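Local coordinates for pentatricopeptide repeat-containing protein 10, chloroplastic (PDB 4M59) that binds specific single-stranded chloroplast RNA elements next to atpH and psaJ through its pentatricopeptide repeats and shields the transcripts from exonucleases, at residues A45-G50 with L73-R78; G120-A125 with G152-S157; T334-M339 with N356-V361; T424-L429 with Y460-Q465; A502-K505 with G511-T514. The protein carries 4 engineered substitutions. All coordinates share one frame; numbering follows the deposited sequence.

Five contacts follow one another along an all-helical chain, each closing before the next opens, so none nests within or crosses another. Contact 1 closes a loop of 22 residues near the N terminus, and contact 2 one of 26 residues about 29 Å away, centre to centre. Contact 3 joins helix 333-346 to helix 352-359, on the opposite side of the chain's centre from contact 2. Contact 4 spans 30 residues, the longest loop of the set, and contact 5 only five, closing a single helical hairpin. These last two meet directly, L464 CG lying 4.1 Å from A502 CB, whereas the others stay apart. Contacts 2, 3 and 4 each join successive predicted repeats of the superhelix.

Contact 1: A45-G50 with L73-R78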
# COMPACT_ATOMS: atom_id res chain seq x y z
N ALA A 45 -37.64 -10.44 -21.52
CA ALA A 45 -37.70 -11.57 -20.61
C ALA A 45 -36.34 -11.98 -20.11
O ALA A 45 -36.17 -12.32 -18.95
CB ALA A 45 -38.39 -12.74 -21.26
N LEU A 46 -35.35 -11.97 -21.00
CA LEU A 46 -34.03 -12.41 -20.61
C LEU A 46 -33.42 -11.47 -19.58
O LEU A 46 -32.61 -11.89 -18.77
CB LEU A 46 -33.13 -12.53 -21.83
CG LEU A 46 -33.52 -13.62 -22.82
CD1 LEU A 46 -32.90 -13.38 -24.17
CD2 LEU A 46 -33.09 -14.96 -22.30
N GLU A 47 -33.82 -10.20 -19.63
CA GLU A 47 -33.31 -9.21 -18.70
C GLU A 47 -34.04 -9.28 -17.36
O GLU A 47 -33.50 -8.88 -16.33
CB GLU A 47 -33.44 -7.80 -19.29
CG GLU A 47 -32.53 -7.55 -20.49
CD GLU A 47 -32.72 -6.16 -21.07
OE1 GLU A 47 -33.32 -5.30 -20.39
OE2 GLU A 47 -32.25 -5.93 -22.20
N LEU A 48 -35.27 -9.79 -17.39
CA LEU A 48 -36.08 -9.91 -16.18
C LEU A 48 -35.50 -10.96 -15.24
O LEU A 48 -35.95 -11.10 -14.10
CB LEU A 48 -37.52 -10.27 -16.54
CG LEU A 48 -38.49 -10.43 -15.36
CD1 LEU A 48 -39.09 -9.08 -14.97
CD2 LEU A 48 -39.58 -11.43 -15.70
N SER A 49 -34.50 -11.69 -15.72
CA SER A 49 -33.86 -12.73 -14.92
C SER A 49 -32.36 -12.45 -14.76
O SER A 49 -31.62 -13.28 -14.24
CB SER A 49 -34.07 -14.10 -15.55
OG SER A 49 -33.44 -14.18 -16.82
N GLY A 50 -31.93 -11.27 -15.21
CA GLY A 50 -30.54 -10.89 -15.11
C GLY A 50 -29.66 -11.66 -16.08
O GLY A 50 -28.46 -11.83 -15.84
N LEU A 73 -32.68 -3.32 -30.13
CA LEU A 73 -31.37 -2.82 -29.76
C LEU A 73 -31.51 -1.84 -28.62
O LEU A 73 -30.76 -1.89 -27.66
CB LEU A 73 -30.71 -2.14 -30.94
CG LEU A 73 -29.35 -1.50 -30.68
CD1 LEU A 73 -28.31 -2.55 -30.37
CD2 LEU A 73 -28.91 -0.68 -31.86
N GLU A 74 -32.48 -0.96 -28.73
CA GLU A 74 -32.73 0.03 -27.71
C GLU A 74 -33.01 -0.64 -26.39
O GLU A 74 -32.75 -0.08 -25.34
CB GLU A 74 -33.91 0.89 -28.12
CG GLU A 74 -33.65 1.76 -29.32
CD GLU A 74 -34.90 2.43 -29.82
OE1 GLU A 74 -35.94 2.30 -29.16
OE2 GLU A 74 -34.85 3.08 -30.88
N MET A 75 -33.58 -1.84 -26.44
CA MET A 75 -33.99 -2.55 -25.24
C MET A 75 -32.80 -3.19 -24.53
O MET A 75 -32.80 -3.33 -23.31
CB MET A 75 -35.02 -3.62 -25.58
CG MET A 75 -36.30 -3.53 -24.76
SD MET A 75 -36.29 -4.66 -23.35
CE MET A 75 -37.84 -4.21 -22.56
N VAL A 76 -31.80 -3.57 -25.30
CA VAL A 76 -30.63 -4.22 -24.76
C VAL A 76 -29.69 -3.17 -24.19
O VAL A 76 -29.06 -3.37 -23.17
CB VAL A 76 -29.94 -5.05 -25.82
CG1 VAL A 76 -28.59 -5.47 -25.37
CG2 VAL A 76 -30.76 -6.26 -26.12
N VAL A 77 -29.65 -2.03 -24.86
CA VAL A 77 -28.81 -0.92 -24.45
C VAL A 77 -29.20 -0.32 -23.11
O VAL A 77 -28.35 0.07 -22.33
CB VAL A 77 -28.81 0.16 -25.53
CG1 VAL A 77 -28.14 1.39 -25.04
CG2 VAL A 77 -28.11 -0.34 -26.75
N ARG A 78 -30.50 -0.24 -22.85
CA ARG A 78 -30.98 0.32 -21.59
C ARG A 78 -30.46 -0.49 -20.41
O ARG A 78 -30.10 0.06 -19.37
CB ARG A 78 -32.51 0.37 -21.56
CG ARG A 78 -33.09 0.59 -20.18
CD ARG A 78 -34.09 1.74 -20.18
NE ARG A 78 -35.39 1.35 -19.64
CZ ARG A 78 -36.46 1.09 -20.38
NH1 ARG A 78 -36.40 1.19 -21.70
NH2 ARG A 78 -37.60 0.74 -19.80
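A Schellman motif ends helix 39-47, and from its last turn E47 reaches over to helix 70-82, one layer further along the alpha-solenoid. The motif closes with G50 N bonded to the carbonyl of E47 (N to O 3.1 Å) and with H51 N returning to the carbonyl of L46; G50, at positive phi, suits the C-prime place because it has no side chain to hinder that backbone turn. The helices are well separated here, E47 CA and V76 CA being 8.3 Å apart, and a long side chain is needed to bridge them. With CG anti to its own carbonyl carbon (chi1 -68°) and the chain extended beyond, E47 carries its carboxylate onto the backbone of the other helix. OE2 lies 2.9 Å from M75 O and 3.5 Å from V76 CA. The first pair joins two acceptors and is no hydrogen bond; such closeness would tend to raise the acid's affinity for a proton. Beside it, M75 SD approaches OE1 to 4.2 Å, and V76 CG2 stands at the same distance from OE2; both are loose contacts. Along helix 70-82 the E47 side chain also touches A79 and R82. M75 leans back on T40 and K44 of helix 39-47, while V76 touches L43 of that helix and L59 of helix 52-65.

Contact 2: G120-A125 with G152-S157; sequences GRYERA and GRMGRS
Y122 and M154 mark the closest approach of the two backbones, with 7.1 Å from CA to CA. The first segment turns through R121, the centre of an inverse gamma turn and the N-cap of helix 122-132; the second is a loop without regular structure. In that loop G155 takes backbone angles (phi 103°, psi 155°) at which a side chain would press on the preceding carbonyl, hence its glycine. S157 OG donates to G155 O over 2.6 Å, from above the carbonyl plane, and has a weak bond to Y151 O as well.

The contact itself is made by Y122, whose flat side chain offers carbon to two neighbours at once. M154 slides past it in the opposite sense, placing CG 3.6 Å from Y122 CD2 and equally near Y122 CB. A bend at chi3 (74°) then carries the M154 methyl to E123, where CE lies 3.7 Å from OE2 of that exposed glutamate. At the phenol end, R153 CB sits 3.5 Å from Y122 OH, and R153 CD 3.6 Å from the same oxygen, both by van der Waals contact. From there the extended arginine chain leads away, its guanidinium plane turned 36° from the ring, to form salt bridges with D149 and with a phosphate of the bound RNA. Y122 thus flanks the aliphatic base of an arginine that grips the RNA backbone.

Y122 also rests on S117 of helix 106-117, which places the contact where helix 122-132 meets the loop between helices 141-151 and 158-170, across predicted repeats 2 and 3.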
# COMPACT_ATOMS: atom_id res chain seq x y z
N GLY A 120 -12.88 7.13 -23.71
CA GLY A 120 -12.00 8.14 -24.22
C GLY A 120 -12.20 8.31 -25.69
O GLY A 120 -11.46 9.00 -26.36
N ARG A 121 -13.22 7.65 -26.22
CA ARG A 121 -13.53 7.75 -27.64
C ARG A 121 -14.36 8.99 -27.91
O ARG A 121 -15.50 8.91 -28.35
CB ARG A 121 -14.25 6.49 -28.13
CG ARG A 121 -13.48 5.21 -27.89
CD ARG A 121 -14.19 4.01 -28.48
NE ARG A 121 -14.22 4.06 -29.93
CZ ARG A 121 -14.94 3.24 -30.69
NH1 ARG A 121 -15.69 2.30 -30.13
NH2 ARG A 121 -14.91 3.35 -32.01
N TYR A 122 -13.77 10.15 -27.63
CA TYR A 122 -14.46 11.43 -27.76
C TYR A 122 -14.71 11.81 -29.22
O TYR A 122 -15.85 12.05 -29.62
CB TYR A 122 -13.66 12.52 -27.06
CG TYR A 122 -13.31 12.19 -25.63
CD1 TYR A 122 -14.20 11.50 -24.82
CD2 TYR A 122 -12.08 12.55 -25.09
CE1 TYR A 122 -13.88 11.19 -23.51
CE2 TYR A 122 -11.75 12.25 -23.79
CZ TYR A 122 -12.66 11.56 -23.00
OH TYR A 122 -12.34 11.25 -21.70
N GLU A 123 -13.64 11.86 -30.00
CA GLU A 123 -13.75 12.22 -31.41
C GLU A 123 -14.83 11.40 -32.11
O GLU A 123 -15.37 11.82 -33.13
CB GLU A 123 -12.41 12.03 -32.11
CG GLU A 123 -11.27 12.83 -31.51
CD GLU A 123 -11.34 14.30 -31.87
OE1 GLU A 123 -10.36 15.03 -31.62
OE2 GLU A 123 -12.39 14.73 -32.41
N ARG A 124 -15.14 10.24 -31.55
CA ARG A 124 -16.15 9.36 -32.12
C ARG A 124 -17.54 9.72 -31.60
O ARG A 124 -18.53 9.59 -32.31
CB ARG A 124 -15.84 7.90 -31.79
CG ARG A 124 -16.25 6.92 -32.88
CD ARG A 124 -17.65 6.38 -32.63
NE ARG A 124 -18.59 6.84 -33.64
CZ ARG A 124 -18.93 6.15 -34.73
NH1 ARG A 124 -18.39 4.96 -34.94
NH2 ARG A 124 -19.80 6.65 -35.59
N ALA A 125 -17.60 10.18 -30.35
CA ALA A 125 -18.86 10.56 -29.73
C ALA A 125 -19.45 11.77 -30.43
O ALA A 125 -20.66 11.87 -30.61
CB ALA A 125 -18.65 10.84 -28.25
N GLY A 152 -15.28 18.67 -22.58
CA GLY A 152 -14.49 19.06 -21.44
C GLY A 152 -13.30 18.18 -21.13
O GLY A 152 -12.49 18.52 -20.30
N ARG A 153 -13.23 17.03 -21.80
CA ARG A 153 -12.16 16.07 -21.53
C ARG A 153 -11.20 15.97 -22.70
O ARG A 153 -10.24 15.20 -22.66
CB ARG A 153 -12.75 14.70 -21.21
CG ARG A 153 -14.01 14.74 -20.35
CD ARG A 153 -14.20 13.44 -19.59
NE ARG A 153 -15.30 13.53 -18.63
CZ ARG A 153 -15.16 13.34 -17.32
NH1 ARG A 153 -13.98 13.05 -16.81
NH2 ARG A 153 -16.22 13.44 -16.53
N MET A 154 -11.46 16.74 -23.75
CA MET A 154 -10.62 16.73 -24.92
C MET A 154 -9.58 17.82 -24.81
O MET A 154 -8.42 17.60 -25.12
CB MET A 154 -11.46 16.97 -26.17
CG MET A 154 -12.46 15.89 -26.43
SD MET A 154 -13.73 16.35 -27.61
CE MET A 154 -12.79 16.28 -29.11
N GLY A 155 -10.01 18.98 -24.38
CA GLY A 155 -9.13 20.12 -24.30
C GLY A 155 -9.38 21.06 -25.45
O GLY A 155 -9.86 20.65 -26.49
N ARG A 156 -9.04 22.32 -25.25
CA ARG A 156 -9.23 23.35 -26.25
C ARG A 156 -10.62 23.32 -26.84
O ARG A 156 -10.78 23.38 -28.05
CB ARG A 156 -8.20 23.19 -27.36
CG ARG A 156 -6.80 23.54 -26.95
CD ARG A 156 -5.84 23.43 -28.12
NE ARG A 156 -4.49 23.83 -27.74
CZ ARG A 156 -3.65 23.06 -27.06
NH1 ARG A 156 -4.01 21.85 -26.67
NH2 ARG A 156 -2.45 23.52 -26.77
N SER A 157 -11.63 23.16 -26.00
CA SER A 157 -12.99 22.97 -26.50
C SER A 157 -13.98 23.98 -25.93
O SER A 157 -15.19 23.76 -25.98
CB SER A 157 -13.46 21.55 -26.21
OG SER A 157 -12.43 20.61 -26.45

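Contact 3: T334-M339 with N356-V361; sequences TVMLEM and NTMLAV
No flat group carries the meeting of M336 with M358 and V361; an aromatic ring beside it, that of Y370 of helix 367-380, belongs to a side chain that touches those of both M336 and V361. Its hydroxyl is hydrogen-bonded to M358 O, which ties the ring to the backbone of segment 356-361. The setting is the helical-hairpin stack of a pentatricopeptide-repeat superhelix: segment 334-339, in predicted repeat 8, packs against segment 356-361, in predicted repeat 9.

At 7.6 Å between M336 CA and M358 CA, the helices stand far enough apart for two long thioethers to share the interval. The two chains run past each other in opposite directions. M336 starts extended and folds only at its end, where chi3 (80°) turns the methyl aside. M358 bends earlier, at chi2 (-117°), away from the usual staggered positions, and again at chi3, which brings its methyl back against the other helix. Methionine suits both places, since its unbranched, flexible chain can be shaped to a buried apolar interface that demands no polar partner.

V361 comes in just beyond the end of its helix, a compact branched residue set against the sulfur side of M336, and it also packs on F333 and M367. Its backbone carbonyl is taken up by R399. M336 rests in addition on L327 of helix 317-328, and M358 on L340.

M358 CE lies against M336 at two points, 3.5 Å from M336 CB and 3.6 Å from M336 CE, while M336 SD lies 4.3 Å from V361 CG2.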
# COMPACT_ATOMS: atom_id res chain seq x y z
N THR A 334 5.73 10.09 21.09
CA THR A 334 5.65 11.03 22.19
C THR A 334 4.37 11.84 22.20
O THR A 334 3.78 12.04 23.25
CB THR A 334 6.83 11.97 22.15
OG1 THR A 334 8.03 11.20 22.23
CG2 THR A 334 6.79 12.90 23.31
N VAL A 335 3.95 12.29 21.03
CA VAL A 335 2.72 13.06 20.91
C VAL A 335 1.50 12.18 21.12
O VAL A 335 0.50 12.61 21.68
CB VAL A 335 2.65 13.75 19.54
CG1 VAL A 335 1.24 13.94 19.09
CG2 VAL A 335 3.36 15.08 19.59
N MET A 336 1.58 10.94 20.67
CA MET A 336 0.52 9.99 20.93
C MET A 336 0.33 9.84 22.43
O MET A 336 -0.79 9.80 22.92
CB MET A 336 0.85 8.65 20.29
CG MET A 336 0.80 8.67 18.79
SD MET A 336 1.33 7.16 18.00
CE MET A 336 -0.12 6.18 18.19
N LEU A 337 1.42 9.78 23.16
CA LEU A 337 1.35 9.63 24.60
C LEU A 337 0.84 10.86 25.30
O LEU A 337 0.06 10.76 26.23
CB LEU A 337 2.72 9.26 25.15
CG LEU A 337 3.19 7.86 24.82
CD1 LEU A 337 4.54 7.65 25.38
CD2 LEU A 337 2.24 6.89 25.43
N GLU A 338 1.30 12.02 24.86
CA GLU A 338 0.79 13.29 25.35
C GLU A 338 -0.71 13.27 25.20
O GLU A 338 -1.44 13.62 26.11
CB GLU A 338 1.33 14.45 24.52
CG GLU A 338 2.81 14.72 24.64
CD GLU A 338 3.30 15.81 23.70
OE1 GLU A 338 2.51 16.31 22.88
OE2 GLU A 338 4.48 16.19 23.78
N MET A 339 -1.15 12.82 24.04
CA MET A 339 -2.55 12.88 23.70
C MET A 339 -3.37 11.93 24.53
O MET A 339 -4.51 12.21 24.85
CB MET A 339 -2.72 12.59 22.22
CG MET A 339 -4.10 12.88 21.72
SD MET A 339 -4.05 13.49 20.04
CE MET A 339 -3.20 15.03 20.29
N ASN A 356 -5.90 -0.31 21.28
CA ASN A 356 -5.54 -1.09 20.11
C ASN A 356 -4.96 -0.20 19.03
O ASN A 356 -4.06 -0.59 18.29
CB ASN A 356 -6.76 -1.84 19.57
CG ASN A 356 -6.41 -3.20 19.00
OD1 ASN A 356 -5.66 -3.31 18.03
ND2 ASN A 356 -6.95 -4.25 19.61
N THR A 357 -5.48 1.02 18.95
CA THR A 357 -4.99 1.99 18.02
C THR A 357 -3.58 2.32 18.43
O THR A 357 -2.69 2.41 17.61
CB THR A 357 -5.87 3.24 18.04
OG1 THR A 357 -7.21 2.87 17.71
CG2 THR A 357 -5.41 4.23 17.04
N MET A 358 -3.37 2.47 19.74
CA MET A 358 -2.06 2.84 20.25
C MET A 358 -1.00 1.76 20.04
O MET A 358 0.19 2.05 19.99
CB MET A 358 -2.15 3.20 21.74
CG MET A 358 -3.10 4.35 22.03
SD MET A 358 -2.28 5.79 22.73
CE MET A 358 -0.81 5.88 21.72
N LEU A 359 -1.43 0.50 19.90
CA LEU A 359 -0.48 -0.58 19.73
C LEU A 359 -0.39 -1.05 18.29
O LEU A 359 0.37 -1.95 17.97
CB LEU A 359 -0.87 -1.76 20.61
CG LEU A 359 -1.09 -1.45 22.07
CD1 LEU A 359 -1.60 -2.67 22.73
CD2 LEU A 359 0.20 -1.04 22.68
N ALA A 360 -1.17 -0.43 17.43
CA ALA A 360 -1.16 -0.78 16.03
C ALA A 360 -0.15 0.09 15.32
O ALA A 360 -0.22 0.28 14.12
CB ALA A 360 -2.51 -0.56 15.45
N VAL A 361 0.77 0.64 16.10
CA VAL A 361 1.72 1.62 15.59
C VAL A 361 2.72 1.02 14.61
O VAL A 361 2.95 -0.18 14.59
CB VAL A 361 2.48 2.32 16.73
CG1 VAL A 361 3.54 1.40 17.31
CG2 VAL A 361 3.09 3.63 16.25

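Contact 4: T424-L429 with Y460-Q465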
# COMPACT_ATOMS: atom_id res chain seq x y z
N THR A 424 -0.99 -16.12 18.31
CA THR A 424 -0.17 -16.05 19.49
C THR A 424 1.17 -16.73 19.30
O THR A 424 2.17 -16.29 19.84
CB THR A 424 -0.88 -16.71 20.65
OG1 THR A 424 -2.21 -16.20 20.75
CG2 THR A 424 -0.15 -16.45 21.93
N TYR A 425 1.19 -17.77 18.48
CA TYR A 425 2.43 -18.48 18.26
C TYR A 425 3.13 -17.91 17.09
O TYR A 425 4.31 -18.07 16.94
CB TYR A 425 2.17 -19.95 18.01
CG TYR A 425 1.68 -20.66 19.21
CD1 TYR A 425 2.53 -21.04 20.19
CD2 TYR A 425 0.39 -20.97 19.35
CE1 TYR A 425 2.08 -21.68 21.27
CE2 TYR A 425 -0.06 -21.59 20.42
CZ TYR A 425 0.78 -21.94 21.38
OH TYR A 425 0.30 -22.59 22.47
N ASN A 426 2.39 -17.19 16.30
CA ASN A 426 2.96 -16.60 15.14
C ASN A 426 3.70 -15.33 15.47
O ASN A 426 4.74 -15.04 14.90
CB ASN A 426 1.84 -16.30 14.17
CG ASN A 426 1.74 -17.31 13.08
OD1 ASN A 426 2.65 -18.08 12.84
ND2 ASN A 426 0.62 -17.29 12.40
N ALA A 427 3.14 -14.56 16.38
CA ALA A 427 3.78 -13.36 16.86
C ALA A 427 5.16 -13.74 17.35
O ALA A 427 6.16 -13.19 16.93
CB ALA A 427 2.98 -12.76 17.97
N LEU A 428 5.18 -14.73 18.23
CA LEU A 428 6.41 -15.20 18.81
C LEU A 428 7.41 -15.64 17.77
O LEU A 428 8.59 -15.33 17.88
CB LEU A 428 6.11 -16.35 19.76
CG LEU A 428 5.22 -16.02 20.95
CD1 LEU A 428 5.00 -17.26 21.76
CD2 LEU A 428 5.88 -14.99 21.78
N LEU A 429 6.99 -16.33 16.75
CA LEU A 429 7.96 -16.76 15.78
C LEU A 429 8.47 -15.61 14.95
O LEU A 429 9.51 -15.68 14.36
CB LEU A 429 7.35 -17.80 14.86
CG LEU A 429 7.01 -19.18 15.41
CD1 LEU A 429 6.22 -19.93 14.43
CD2 LEU A 429 8.25 -19.88 15.62
N TYR A 460 5.10 -20.68 8.31
CA TYR A 460 6.12 -21.42 7.60
C TYR A 460 7.11 -20.44 7.03
O TYR A 460 8.25 -20.75 6.79
CB TYR A 460 5.52 -22.34 6.51
CG TYR A 460 5.17 -23.73 7.00
CD1 TYR A 460 6.13 -24.60 7.38
CD2 TYR A 460 3.87 -24.14 7.09
CE1 TYR A 460 5.82 -25.82 7.85
CE2 TYR A 460 3.55 -25.38 7.56
CZ TYR A 460 4.54 -26.22 7.94
OH TYR A 460 4.27 -27.48 8.41
N SER A 461 6.66 -19.22 6.84
CA SER A 461 7.53 -18.20 6.31
C SER A 461 8.47 -17.72 7.40
O SER A 461 9.67 -17.56 7.19
CB SER A 461 6.69 -17.04 5.79
OG SER A 461 7.32 -16.39 4.70
N LEU A 462 7.89 -17.48 8.57
CA LEU A 462 8.64 -17.05 9.73
C LEU A 462 9.71 -18.05 10.06
O LEU A 462 10.87 -17.70 10.25
CB LEU A 462 7.71 -16.93 10.93
CG LEU A 462 7.10 -15.58 11.25
CD1 LEU A 462 6.67 -14.88 10.00
CD2 LEU A 462 5.93 -15.78 12.16
N LEU A 463 9.30 -19.30 10.13
CA LEU A 463 10.20 -20.39 10.45
C LEU A 463 11.26 -20.46 9.40
O LEU A 463 12.41 -20.76 9.67
CB LEU A 463 9.43 -21.70 10.48
CG LEU A 463 10.22 -22.93 10.90
CD1 LEU A 463 10.54 -22.85 12.37
CD2 LEU A 463 9.45 -24.19 10.60
N LEU A 464 10.88 -20.16 8.18
CA LEU A 464 11.82 -20.22 7.10
C LEU A 464 12.84 -19.14 7.31
O LEU A 464 14.02 -19.39 7.32
CB LEU A 464 11.09 -19.99 5.81
CG LEU A 464 11.86 -20.36 4.57
CD1 LEU A 464 12.42 -21.73 4.73
CD2 LEU A 464 10.90 -20.33 3.44
N GLN A 465 12.36 -17.92 7.49
CA GLN A 465 13.23 -16.79 7.71
C GLN A 465 14.08 -17.05 8.93
O GLN A 465 15.25 -16.69 8.97
CB GLN A 465 12.40 -15.52 7.89
CG GLN A 465 11.81 -14.99 6.61
CD GLN A 465 10.99 -13.74 6.81
OE1 GLN A 465 10.36 -13.55 7.84
NE2 GLN A 465 10.98 -12.87 5.81
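L462 packs against helix 422-435, joining it to helix 458-468 in a partly buried helix-to-helix contact, the two segments lying in predicted repeats 11 and 12. The backbones are close, with L429 CA 6.1 Å from L462 CA. The CD2 methyl of L462 does most of the touching: it lies 3.7 Å from L429 CB and only 3.1 Å from N426 O, a tight approach of a methyl to a carbonyl oxygen. The first torsion of L462 (chi1 -95°) departs from its staggered position by some 35°, in keeping with that crowding. L462 CG lies 3.9 Å from L429 O, so backbone as well as side chain lines the surface it meets.

This is the layering of a PPR superhelix, in which the first helices of successive hairpins lie side by side along the RNA groove. N426 occupies the asparagine position of the TYN sequence and touches N456, the first residue of predicted repeat 12; as in PPR proteins generally, these two positions probably take part in base reading. Across the present interface N426 stands at about a right angle to L462, with OD1 4.1 Å from L462 CD2, the closer approach being that of its backbone O. L429, an apolar residue buried between the helices, continues onto A441 and I444 of helix 438-449, and L463 reaches A441 from the other segment.

Contact 5: A502-K505 with G511-T514; sequences ANFK and GMET
N503 and M512 are pressed together at the turn of a PPR helical hairpin, while the flanks of the same contact are looser. Their CA atoms stand 5.9 Å apart, and N503 CB meets M512 CG at 3.2 Å, very close for two carbons. The methionine then runs on to F504: SD lies 3.6 Å from F504 N, and a bend at chi3 (69°) turns the methyl toward the phenylalanine, with CE 3.8 Å from F504 CB. F504 meets it chiefly with that beta carbon; chi1 (-178°) sets CG anti to the backbone N, and the ring leads away with CD1 still 3.9 Å from M512 CE. A flexible thioether suits this winding path between the N503 beta carbon and F504.

Glycine suits position 511 because its bare CA faces the asparagine; a beta carbon there would collide with N503 OD1. The fit is less close at the amide end. N503 ND2 is 3.4 Å from G511 O, but the angle is poor and no hydrogen bond results; the amide is held instead by L499 O one turn back, with a weak bond to E480. Further out, K505 is partly exposed and its side chain is not modelled beyond CB, consistent with mobility.

F504 makes a cation-pi contact with R507 and touches a phosphate of the bound RNA. Beyond M512 comes helix 528-539, whose S533, M534 and I537 it touches, so helices 493-504 and 509-519 are joined through this methionine to the next helix in the stack.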
# COMPACT_ATOMS: atom_id res chain seq x y z
N ALA A 502 15.77 -16.99 1.45
CA ALA A 502 16.38 -17.74 2.53
C ALA A 502 17.49 -18.64 2.04
O ALA A 502 18.27 -19.15 2.82
CB ALA A 502 15.35 -18.55 3.26
N ASN A 503 17.53 -18.85 0.73
CA ASN A 503 18.55 -19.68 0.11
C ASN A 503 19.69 -18.81 -0.39
O ASN A 503 20.80 -19.30 -0.63
CB ASN A 503 17.97 -20.51 -1.03
CG ASN A 503 17.35 -21.80 -0.55
OD1 ASN A 503 18.04 -22.69 -0.05
ND2 ASN A 503 16.03 -21.92 -0.69
N PHE A 504 19.42 -17.52 -0.54
CA PHE A 504 20.44 -16.59 -0.93
C PHE A 504 21.25 -16.29 0.29
O PHE A 504 22.47 -16.35 0.26
CB PHE A 504 19.82 -15.31 -1.46
CG PHE A 504 20.82 -14.32 -1.94
CD1 PHE A 504 21.70 -14.64 -2.94
CD2 PHE A 504 20.87 -13.06 -1.41
CE1 PHE A 504 22.61 -13.73 -3.39
CE2 PHE A 504 21.78 -12.16 -1.86
CZ PHE A 504 22.65 -12.49 -2.85
N LYS A 505 20.56 -15.98 1.37
CA LYS A 505 21.22 -15.59 2.60
C LYS A 505 22.11 -16.70 3.09
O LYS A 505 23.08 -16.46 3.80
CB LYS A 505 20.19 -15.25 3.67
N GLY A 511 18.90 -24.46 -4.32
CA GLY A 511 17.57 -24.35 -3.76
C GLY A 511 16.84 -23.11 -4.19
O GLY A 511 15.65 -22.97 -3.92
N MET A 512 17.53 -22.21 -4.86
CA MET A 512 16.92 -21.00 -5.37
C MET A 512 16.40 -21.26 -6.76
O MET A 512 15.29 -20.87 -7.11
CB MET A 512 17.92 -19.86 -5.39
CG MET A 512 18.36 -19.41 -4.04
SD MET A 512 19.80 -18.35 -4.04
CE MET A 512 19.13 -16.90 -4.80
N GLU A 513 17.22 -21.92 -7.56
CA GLU A 513 16.85 -22.22 -8.93
C GLU A 513 15.56 -23.00 -8.97
O GLU A 513 14.77 -22.84 -9.87
CB GLU A 513 17.96 -23.01 -9.60
CG GLU A 513 19.23 -22.24 -9.76
CD GLU A 513 20.14 -22.85 -10.78
OE1 GLU A 513 20.47 -24.04 -10.66
OE2 GLU A 513 20.53 -22.13 -11.72
N THR A 514 15.35 -23.82 -7.96
CA THR A 514 14.15 -24.60 -7.85
C THR A 514 12.97 -23.70 -7.59
O THR A 514 11.86 -23.95 -8.04
CB THR A 514 14.26 -25.57 -6.69
OG1 THR A 514 15.45 -26.34 -6.85
CG2 THR A 514 13.09 -26.50 -6.67